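Local coordinates for protein Pcdhgc3 (Mus musculus, PDB 4ZI8) that probably mediates calcium-dependent cell adhesion and may help to establish and maintain specific neuronal connections in the brain, at residues P123-A137 / S215-D229. Sequence-based numbering, arbitrary orientation. Where two conformers were deposited one is given.
With CA (calcium ion), chain Q; CA (calcium ion), chain R; CA (calcium ion), chain S.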
ATOM      1  N   PRO B 123       4.236  30.352  -3.944  1.00 21.85           N
ATOM      2  CA  PRO B 123       4.607  28.994  -4.343  1.00 22.81           C
ATOM      3  C   PRO B 123       3.553  28.482  -5.312  1.00 20.82           C
ATOM      4  O   PRO B 123       2.472  29.062  -5.317  1.00 24.72           O
ATOM      5  CB  PRO B 123       4.594  28.207  -3.017  1.00 26.13           C
ATOM      6  CG  PRO B 123       4.725  29.238  -1.943  1.00 25.37           C
ATOM      7  CD  PRO B 123       4.114  30.515  -2.492  1.00 20.48           C
ATOM      8  N   SER B 124       3.856  27.498  -6.158  1.00 21.93           N
ATOM      9  CA  SER B 124       2.814  26.842  -6.925  0.50 26.02           C
ATOM     10  C   SER B 124       3.033  25.336  -6.942  1.00 26.30           C
ATOM     11  O   SER B 124       4.154  24.847  -6.833  1.00 28.00           O
ATOM     12  CB  SER B 124       2.745  27.367  -8.361  0.50 29.68           C
ATOM     13  OG  SER B 124       3.909  27.018  -9.079  0.50 29.32           O
ATOM     14  N   PHE B 125       1.935  24.610  -7.057  1.00 27.36           N
ATOM     15  CA  PHE B 125       1.966  23.153  -7.210  1.00 28.15           C
ATOM     16  C   PHE B 125       1.817  22.793  -8.667  1.00 29.71           C
ATOM     17  O   PHE B 125       1.114  23.468  -9.395  1.00 34.46           O
ATOM     18  CB  PHE B 125       0.841  22.508  -6.420  1.00 26.47           C
ATOM     19  CG  PHE B 125       1.041  22.516  -4.942  1.00 22.71           C
ATOM     20  CD1 PHE B 125       1.830  21.568  -4.338  1.00 21.80           C
ATOM     21  CD2 PHE B 125       0.406  23.448  -4.156  1.00 22.76           C
ATOM     22  CE1 PHE B 125       1.985  21.551  -2.981  1.00 21.32           C
ATOM     23  CE2 PHE B 125       0.556  23.438  -2.792  1.00 17.03           C
ATOM     24  CZ  PHE B 125       1.337  22.488  -2.199  1.00 21.18           C
ATOM     25  N   PRO B 126       2.456  21.711  -9.111  1.00 31.48           N
ATOM     26  CA  PRO B 126       2.328  21.367 -10.521  1.00 34.68           C
ATOM     27  C   PRO B 126       0.965  20.780 -10.931  1.00 34.29           C
ATOM     28  O   PRO B 126       0.731  20.653 -12.116  1.00 36.32           O
ATOM     29  CB  PRO B 126       3.434  20.331 -10.709  1.00 39.02           C
ATOM     30  CG  PRO B 126       3.518  19.658  -9.417  1.00 37.11           C
ATOM     31  CD  PRO B 126       3.337  20.771  -8.404  1.00 35.63           C
ATOM     32  N   THR B 127       0.089  20.427  -9.996  1.00 32.10           N
ATOM     33  CA  THR B 127      -1.248  19.965 -10.380  1.00 35.32           C
ATOM     34  C   THR B 127      -2.257  20.651  -9.481  1.00 28.18           C
ATOM     35  O   THR B 127      -1.894  21.205  -8.458  1.00 28.58           O
ATOM     36  CB  THR B 127      -1.420  18.433 -10.284  1.00 38.18           C
ATOM     37  OG1 THR B 127      -1.387  18.032  -8.912  1.00 39.07           O
ATOM     38  CG2 THR B 127      -0.318  17.717 -11.040  1.00 39.97           C
ATOM     39  N   GLY B 128      -3.513  20.655  -9.892  1.00 31.28           N
ATOM     40  CA  GLY B 128      -4.552  21.296  -9.111  1.00 35.92           C
ATOM     41  C   GLY B 128      -5.122  20.401  -8.028  1.00 39.25           C
ATOM     42  O   GLY B 128      -5.957  20.843  -7.243  1.00 43.45           O
ATOM     43  N   GLU B 129      -4.704  19.137  -7.987  1.00 32.56           N
ATOM     44  CA  GLU B 129      -5.217  18.234  -6.971  1.00 32.06           C
ATOM     45  C   GLU B 129      -4.403  16.964  -6.903  1.00 32.18           C
ATOM     46  O   GLU B 129      -3.719  16.572  -7.849  1.00 33.17           O
ATOM     47  CB  GLU B 129      -6.693  17.866  -7.235  1.00 36.33           C
ATOM     48  CG  GLU B 129      -6.980  17.321  -8.630  1.00 45.94           C
ATOM     49  CD  GLU B 129      -8.273  16.511  -8.701  1.00 57.47           C
ATOM     50  OE1 GLU B 129      -9.224  16.785  -7.929  1.00 55.11           O
ATOM     51  OE2 GLU B 129      -8.326  15.572  -9.521  1.00 64.46           O
ATOM     52  N   MET B 130      -4.535  16.297  -5.782  1.00 30.26           N
ATOM     53  CA  MET B 130      -3.876  15.031  -5.599  1.00 33.44           C
ATOM     54  C   MET B 130      -4.825  13.983  -5.005  1.00 31.23           C
ATOM     55  O   MET B 130      -5.572  14.296  -4.090  1.00 31.69           O
ATOM     56  CB  MET B 130      -2.677  15.254  -4.698  1.00 34.19           C
ATOM     57  CG  MET B 130      -1.957  14.020  -4.397  1.00 39.61           C
ATOM     58  SD  MET B 130      -0.521  14.384  -3.394  1.00 37.51           S
ATOM     59  CE  MET B 130       0.053  12.678  -3.334  1.00 38.59           C
ATOM     60  N   LYS B 131      -4.787  12.751  -5.507  1.00 31.77           N
ATOM     61  CA  LYS B 131      -5.563  11.655  -4.917  1.00 38.39           C
ATOM     62  C   LYS B 131      -4.654  10.563  -4.356  1.00 36.76           C
ATOM     63  O   LYS B 131      -3.631  10.241  -4.944  1.00 37.79           O
ATOM     64  CB  LYS B 131      -6.512  11.056  -5.953  1.00 50.47           C
ATOM     65  CG  LYS B 131      -5.795  10.581  -7.198  1.00 69.60           C
ATOM     66  CD  LYS B 131      -6.711   9.922  -8.219  1.00 85.64           C
ATOM     67  CE  LYS B 131      -5.910   9.459  -9.438  1.00 94.33           C
ATOM     68  NZ  LYS B 131      -6.696   8.566 -10.338  1.00101.21           N
ATOM     69  N   LEU B 132      -5.019  10.010  -3.205  1.00 30.34           N
ATOM     70  CA  LEU B 132      -4.354   8.834  -2.675  1.00 28.62           C
ATOM     71  C   LEU B 132      -5.408   7.777  -2.356  1.00 31.96           C
ATOM     72  O   LEU B 132      -6.460   8.111  -1.820  1.00 33.39           O
ATOM     73  CB  LEU B 132      -3.567   9.152  -1.411  1.00 26.02           C
ATOM     74  CG  LEU B 132      -2.449  10.175  -1.480  1.00 32.64           C
ATOM     75  CD1 LEU B 132      -2.108  10.617  -0.083  1.00 34.09           C
ATOM     76  CD2 LEU B 132      -1.249   9.519  -2.130  1.00 38.29           C
ATOM     77  N   GLU B 133      -5.140   6.519  -2.677  1.00 31.35           N
ATOM     78  CA  GLU B 133      -6.015   5.439  -2.220  1.00 30.20           C
ATOM     79  C   GLU B 133      -5.277   4.708  -1.120  1.00 34.22           C
ATOM     80  O   GLU B 133      -4.176   4.215  -1.332  1.00 38.60           O
ATOM     81  CB  GLU B 133      -6.387   4.495  -3.351  1.00 35.82           C
ATOM     82  CG  GLU B 133      -7.024   5.211  -4.525  1.00 43.10           C
ATOM     83  CD  GLU B 133      -7.638   4.273  -5.552  1.00 53.20           C
ATOM     84  OE1 GLU B 133      -8.348   4.787  -6.442  1.00 57.44           O
ATOM     85  OE2 GLU B 133      -7.421   3.035  -5.477  1.00 56.57           O
ATOM     86  N   ILE B 134      -5.864   4.663   0.066  1.00 32.36           N
ATOM     87  CA  ILE B 134      -5.168   4.109   1.211  1.00 28.65           C
ATOM     88  C   ILE B 134      -6.043   3.064   1.936  1.00 28.94           C
ATOM     89  O   ILE B 134      -7.141   3.378   2.383  1.00 31.40           O
ATOM     90  CB  ILE B 134      -4.765   5.208   2.201  1.00 26.11           C
ATOM     91  CG1 ILE B 134      -3.960   6.321   1.509  1.00 24.35           C
ATOM     92  CG2 ILE B 134      -3.965   4.611   3.365  1.00 26.02           C
ATOM     93  CD1 ILE B 134      -3.722   7.490   2.389  1.00 27.32           C
ATOM     94  N   SER B 135      -5.562   1.829   2.045  1.00 29.54           N
ATOM     95  CA  SER B 135      -6.300   0.778   2.772  1.00 28.60           C
ATOM     96  C   SER B 135      -6.460   1.118   4.229  1.00 27.51           C
ATOM     97  O   SER B 135      -5.534   1.633   4.849  1.00 27.42           O
ATOM     98  CB  SER B 135      -5.597  -0.570   2.653  1.00 30.87           C
ATOM     99  OG  SER B 135      -6.209  -1.549   3.504  1.00 31.63           O
ATOM    100  N   GLU B 136      -7.620   0.797   4.804  1.00 30.21           N
ATOM    101  CA  GLU B 136      -7.832   1.047   6.221  1.00 28.25           C
ATOM    102  C   GLU B 136      -6.973   0.102   7.036  1.00 33.92           C
ATOM    103  O   GLU B 136      -6.863   0.258   8.248  1.00 35.92           O
ATOM    104  CB  GLU B 136      -9.301   0.879   6.626  1.00 29.51           C
ATOM    105  CG  GLU B 136      -9.883  -0.486   6.276  1.00 27.57           C
ATOM    106  CD  GLU B 136     -11.280  -0.680   6.824  1.00 29.78           C
ATOM    107  OE1 GLU B 136     -11.664  -0.006   7.808  1.00 32.45           O
ATOM    108  OE2 GLU B 136     -11.998  -1.493   6.249  1.00 29.38           O
ATOM    109  N   ALA B 137      -6.371  -0.878   6.372  1.00 34.46           N
ATOM    110  CA  ALA B 137      -5.545  -1.865   7.057  1.00 34.83           C
ATOM    111  C   ALA B 137      -4.087  -1.425   7.187  1.00 35.94           C
ATOM    112  O   ALA B 137      -3.272  -2.169   7.728  1.00 38.21           O
ATOM    113  CB  ALA B 137      -5.622  -3.196   6.326  1.00 35.01           C
ATOM    114  N   SER B 215       1.283  31.944  -0.362  1.00 21.73           N
ATOM    115  CA  SER B 215       0.966  30.529  -0.259  1.00 23.35           C
ATOM    116  C   SER B 215       0.282  29.970  -1.492  1.00 24.08           C
ATOM    117  O   SER B 215      -0.199  30.701  -2.351  1.00 22.21           O
ATOM    118  CB  SER B 215       0.097  30.295   0.973  1.00 21.50           C
ATOM    119  OG  SER B 215      -1.136  31.005   0.892  1.00 24.66           O
ATOM    120  N   ALA B 216       0.267  28.641  -1.582  1.00 22.19           N
ATOM    121  CA  ALA B 216      -0.522  27.911  -2.556  1.00 22.76           C
ATOM    122  C   ALA B 216      -1.178  26.756  -1.794  1.00 22.24           C
ATOM    123  O   ALA B 216      -0.664  26.330  -0.760  1.00 20.09           O
ATOM    124  CB  ALA B 216       0.349  27.380  -3.698  1.00 20.70           C
ATOM    125  N   THR B 217      -2.277  26.244  -2.332  1.00 23.03           N
ATOM    126  CA  THR B 217      -2.950  25.097  -1.738  1.00 24.75           C
ATOM    127  C   THR B 217      -3.067  23.933  -2.701  1.00 25.57           C
ATOM    128  O   THR B 217      -3.177  24.105  -3.933  1.00 25.66           O
ATOM    129  CB  THR B 217      -4.342  25.467  -1.256  1.00 25.70           C
ATOM    130  OG1 THR B 217      -5.034  26.140  -2.309  1.00 28.47           O
ATOM    131  CG2 THR B 217      -4.251  26.389  -0.066  1.00 26.84           C
ATOM    132  N   LEU B 218      -3.104  22.730  -2.131  1.00 23.00           N
ATOM    133  CA  LEU B 218      -3.304  21.546  -2.914  1.00 22.36           C
ATOM    134  C   LEU B 218      -4.386  20.686  -2.235  1.00 21.13           C
ATOM    135  O   LEU B 218      -4.159  20.175  -1.155  1.00 21.13           O
ATOM    136  CB  LEU B 218      -1.994  20.780  -3.051  1.00 21.40           C
ATOM    137  CG  LEU B 218      -2.020  19.492  -3.871  1.00 25.78           C
ATOM    138  CD1 LEU B 218      -2.271  19.744  -5.329  1.00 33.25           C
ATOM    139  CD2 LEU B 218      -0.735  18.732  -3.688  1.00 30.70           C
ATOM    140  N   PRO B 219      -5.569  20.575  -2.849  1.00 23.85           N
ATOM    141  CA  PRO B 219      -6.569  19.615  -2.344  1.00 27.05           C
ATOM    142  C   PRO B 219      -6.043  18.199  -2.399  1.00 23.12           C
ATOM    143  O   PRO B 219      -5.576  17.762  -3.459  1.00 25.14           O
ATOM    144  CB  PRO B 219      -7.752  19.752  -3.312  1.00 29.27           C
ATOM    145  CG  PRO B 219      -7.478  20.979  -4.092  1.00 30.81           C
ATOM    146  CD  PRO B 219      -5.993  21.224  -4.091  1.00 25.17           C
ATOM    147  N   ILE B 220      -6.142  17.494  -1.285  1.00 21.69           N
ATOM    148  CA  ILE B 220      -5.796  16.085  -1.231  1.00 22.85           C
ATOM    149  C   ILE B 220      -7.043  15.279  -0.941  1.00 26.04           C
ATOM    150  O   ILE B 220      -7.647  15.405   0.130  1.00 29.66           O
ATOM    151  CB  ILE B 220      -4.745  15.828  -0.152  1.00 25.18           C
ATOM    152  CG1 ILE B 220      -3.495  16.676  -0.448  1.00 24.74           C
ATOM    153  CG2 ILE B 220      -4.408  14.351  -0.062  1.00 26.33           C
ATOM    154  CD1 ILE B 220      -2.602  16.763   0.740  1.00 24.73           C
ATOM    155  N   ARG B 221      -7.458  14.464  -1.891  1.00 27.06           N
ATOM    156  CA  ARG B 221      -8.609  13.641  -1.629  1.00 32.30           C
ATOM    157  C   ARG B 221      -8.173  12.188  -1.398  1.00 32.56           C
ATOM    158  O   ARG B 221      -7.619  11.526  -2.273  1.00 35.97           O
ATOM    159  CB  ARG B 221      -9.646  13.791  -2.749  1.00 42.86           C
ATOM    160  CG  ARG B 221      -9.355  13.158  -4.070  1.00 51.94           C
ATOM    161  CD  ARG B 221     -10.560  13.300  -5.000  1.00 56.49           C
ATOM    162  NE  ARG B 221     -10.445  12.404  -6.144  1.00 64.15           N
ATOM    163  CZ  ARG B 221      -9.739  12.673  -7.239  1.00 74.45           C
ATOM    164  NH1 ARG B 221      -9.683  11.792  -8.232  1.00 78.45           N
ATOM    165  NH2 ARG B 221      -9.085  13.826  -7.340  1.00 78.96           N
ATOM    166  N   ILE B 222      -8.403  11.710  -0.187  1.00 27.20           N
ATOM    167  CA  ILE B 222      -8.060  10.330   0.137  1.00 26.35           C
ATOM    168  C   ILE B 222      -9.283   9.402   0.082  1.00 27.63           C
ATOM    169  O   ILE B 222     -10.281   9.643   0.753  1.00 32.09           O
ATOM    170  CB  ILE B 222      -7.409  10.271   1.501  1.00 23.23           C
ATOM    171  CG1 ILE B 222      -6.150  11.144   1.481  1.00 29.36           C
ATOM    172  CG2 ILE B 222      -7.088   8.811   1.885  1.00 25.93           C
ATOM    173  CD1 ILE B 222      -5.764  11.626   2.818  1.00 27.55           C
ATOM    174  N   THR B 223      -9.221   8.380  -0.763  1.00 27.61           N
ATOM    175  CA  THR B 223     -10.210   7.321  -0.761  1.00 32.44           C
ATOM    176  C   THR B 223      -9.740   6.236   0.198  1.00 30.96           C
ATOM    177  O   THR B 223      -8.678   5.637  -0.002  1.00 31.33           O
ATOM    178  CB  THR B 223     -10.412   6.736  -2.160  1.00 33.02           C
ATOM    179  OG1 THR B 223     -10.837   7.782  -3.037  1.00 39.14           O
ATOM    180  CG2 THR B 223     -11.471   5.621  -2.148  1.00 29.77           C
ATOM    181  N   VAL B 224     -10.489   5.997   1.263  1.00 29.05           N
ATOM    182  CA  VAL B 224     -10.131   4.881   2.132  1.00 28.89           C
ATOM    183  C   VAL B 224     -10.480   3.584   1.425  1.00 27.75           C
ATOM    184  O   VAL B 224     -11.593   3.414   0.937  1.00 32.55           O
ATOM    185  CB  VAL B 224     -10.826   4.976   3.494  1.00 26.83           C
ATOM    186  CG1 VAL B 224     -10.398   3.810   4.394  1.00 29.01           C
ATOM    187  CG2 VAL B 224     -10.485   6.313   4.153  1.00 25.80           C
ATOM    188  N   LEU B 225      -9.527   2.669   1.309  1.00 27.79           N
ATOM    189  CA  LEU B 225      -9.884   1.351   0.762  1.00 31.01           C
ATOM    190  C   LEU B 225     -10.374   0.391   1.847  1.00 32.03           C
ATOM    191  O   LEU B 225      -9.720   0.214   2.873  1.00 33.13           O
ATOM    192  CB  LEU B 225      -8.700   0.727   0.023  1.00 34.10           C
ATOM    193  CG  LEU B 225      -8.168   1.570  -1.145  1.00 34.27           C
ATOM    194  CD1 LEU B 225      -6.876   0.978  -1.674  1.00 36.56           C
ATOM    195  CD2 LEU B 225      -9.220   1.591  -2.255  1.00 33.88           C
ATOM    196  N   ASP B 226     -11.530  -0.222   1.614  1.00 31.96           N
ATOM    197  CA  ASP B 226     -12.096  -1.186   2.540  1.00 35.97           C
ATOM    198  C   ASP B 226     -11.186  -2.398   2.726  1.00 37.79           C
ATOM    199  O   ASP B 226     -10.573  -2.890   1.766  1.00 40.69           O
ATOM    200  CB  ASP B 226     -13.464  -1.675   2.049  1.00 38.35           C
ATOM    201  CG  ASP B 226     -14.097  -2.676   3.007  1.00 37.17           C
ATOM    202  OD1 ASP B 226     -14.248  -2.332   4.194  1.00 33.70           O
ATOM    203  OD2 ASP B 226     -14.452  -3.802   2.580  1.00 41.42           O
ATOM    204  N   ALA B 227     -11.098  -2.869   3.961  1.00 36.04           N
ATOM    205  CA  ALA B 227     -10.491  -4.157   4.240  1.00 33.80           C
ATOM    206  C   ALA B 227     -11.543  -5.024   4.914  1.00 35.82           C
ATOM    207  O   ALA B 227     -12.520  -4.501   5.471  1.00 31.58           O
ATOM    208  CB  ALA B 227      -9.287  -4.008   5.117  1.00 32.03           C
ATOM    209  N   ASN B 228     -11.347  -6.338   4.854  1.00 34.37           N
ATOM    210  CA  ASN B 228     -12.273  -7.283   5.459  1.00 32.73           C
ATOM    211  C   ASN B 228     -12.017  -7.363   6.950  1.00 31.69           C
ATOM    212  O   ASN B 228     -11.477  -8.348   7.442  1.00 33.61           O
ATOM    213  CB  ASN B 228     -12.111  -8.658   4.819  1.00 32.28           C
ATOM    214  CG  ASN B 228     -13.256  -9.603   5.137  1.00 32.59           C
ATOM    215  OD1 ASN B 228     -14.385  -9.192   5.427  1.00 35.02           O
ATOM    216  ND2 ASN B 228     -12.976 -10.897   5.032  1.00 34.30           N
ATOM    217  N   ASP B 229     -12.376  -6.314   7.677  1.00 32.09           N
ATOM    218  CA  ASP B 229     -12.137  -6.332   9.108  1.00 31.42           C
ATOM    219  C   ASP B 229     -13.422  -6.483   9.876  1.00 32.31           C
ATOM    220  O   ASP B 229     -13.484  -6.126  11.050  1.00 35.61           O
ATOM    221  CB  ASP B 229     -11.370  -5.072   9.562  1.00 30.18           C
ATOM    222  CG  ASP B 229     -12.019  -3.764   9.104  1.00 30.87           C
ATOM    223  OD1 ASP B 229     -12.997  -3.804   8.349  1.00 31.03           O
ATOM    224  OD2 ASP B 229     -11.531  -2.674   9.479  1.00 32.54           O
TER
HETATM  225 CA    CA Q 404     -13.889  -2.937   6.440  1.00 32.18          CA
HETATM  226 CA    CA R 405     -12.880  -0.799   9.631  1.00 29.51          CA
HETATM  227 CA    CA S 406     -16.601  -9.051   6.176  1.00 28.57          CA
HETATM  228  O   HOH W   1      -2.727  23.520  -6.578  1.00 36.24           O
HETATM  229  O   HOH W   2      -7.605  -2.882   1.783  1.00 31.56           O
HETATM  230  O   HOH W   3     -11.591  -0.255  11.383  1.00 36.87           O
HETATM  231  O   HOH W   4     -14.423  -1.855  11.206  1.00 30.27           O
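The first and last strands of the middle cadherin repeat of this three-repeat fragment pair in parallel here, and their C-terminal ends run into the calcium cluster at the junction with the next repeat. Strand 130-135 is an edge strand; strand 215-225 separates it from strand 199-208. Seven backbone hydrogen bonds join the pair, from Met130 N to Pro219 O through to Glu136 N to Leu225 O, the shortest being Leu225 N to Ile134 O at 2.7 Å.

Before the regular pairing starts, Leu218 lays its CB over the centre of the Phe125 ring, 3.7 Å from the centroid, while CD1 reaches Thr127 O. One water bridges Thr127 O and Thr217 O. On the face that carries Lys131 and Arg221, Glu129, just ahead of the strand, brings OE2 to Arg221 NH2 at the guanidinium edge in a 2.9 Å salt bridge, with OE1 also close to NH2 (3.0 Å) and the two planes 32° apart; Lys131 CB lies over a guanidinium face, though the outer lysine is loosely defined. On the face of Leu132, Ile134 and Ile222, Ile134 CD1 packs against Ile222 CG2 (3.7 Å), both side chains also touching Phe170.

Glu136 ends the pairing. Its CG sits between the backbone N and carbonyl carbon (chi1 56°), and the extended chain carries the carboxylate to two calcium ions, OE1 binding one at 2.3 Å and OE2 the other at 2.4 Å. OE2 also accepts a hydrogen bond from Ala227 N on its anti lone pair (2.8 Å), so this bond and the two ions together fix the carboxylate's rotation. Asp229 spans the same ions; Asp226 OD1 and Ala227 O join OE2's ion, with Glu195 and Asp262. Asn228 OD1 binds a third calcium, completing the three-ion linker typical of consecutive cadherin repeats.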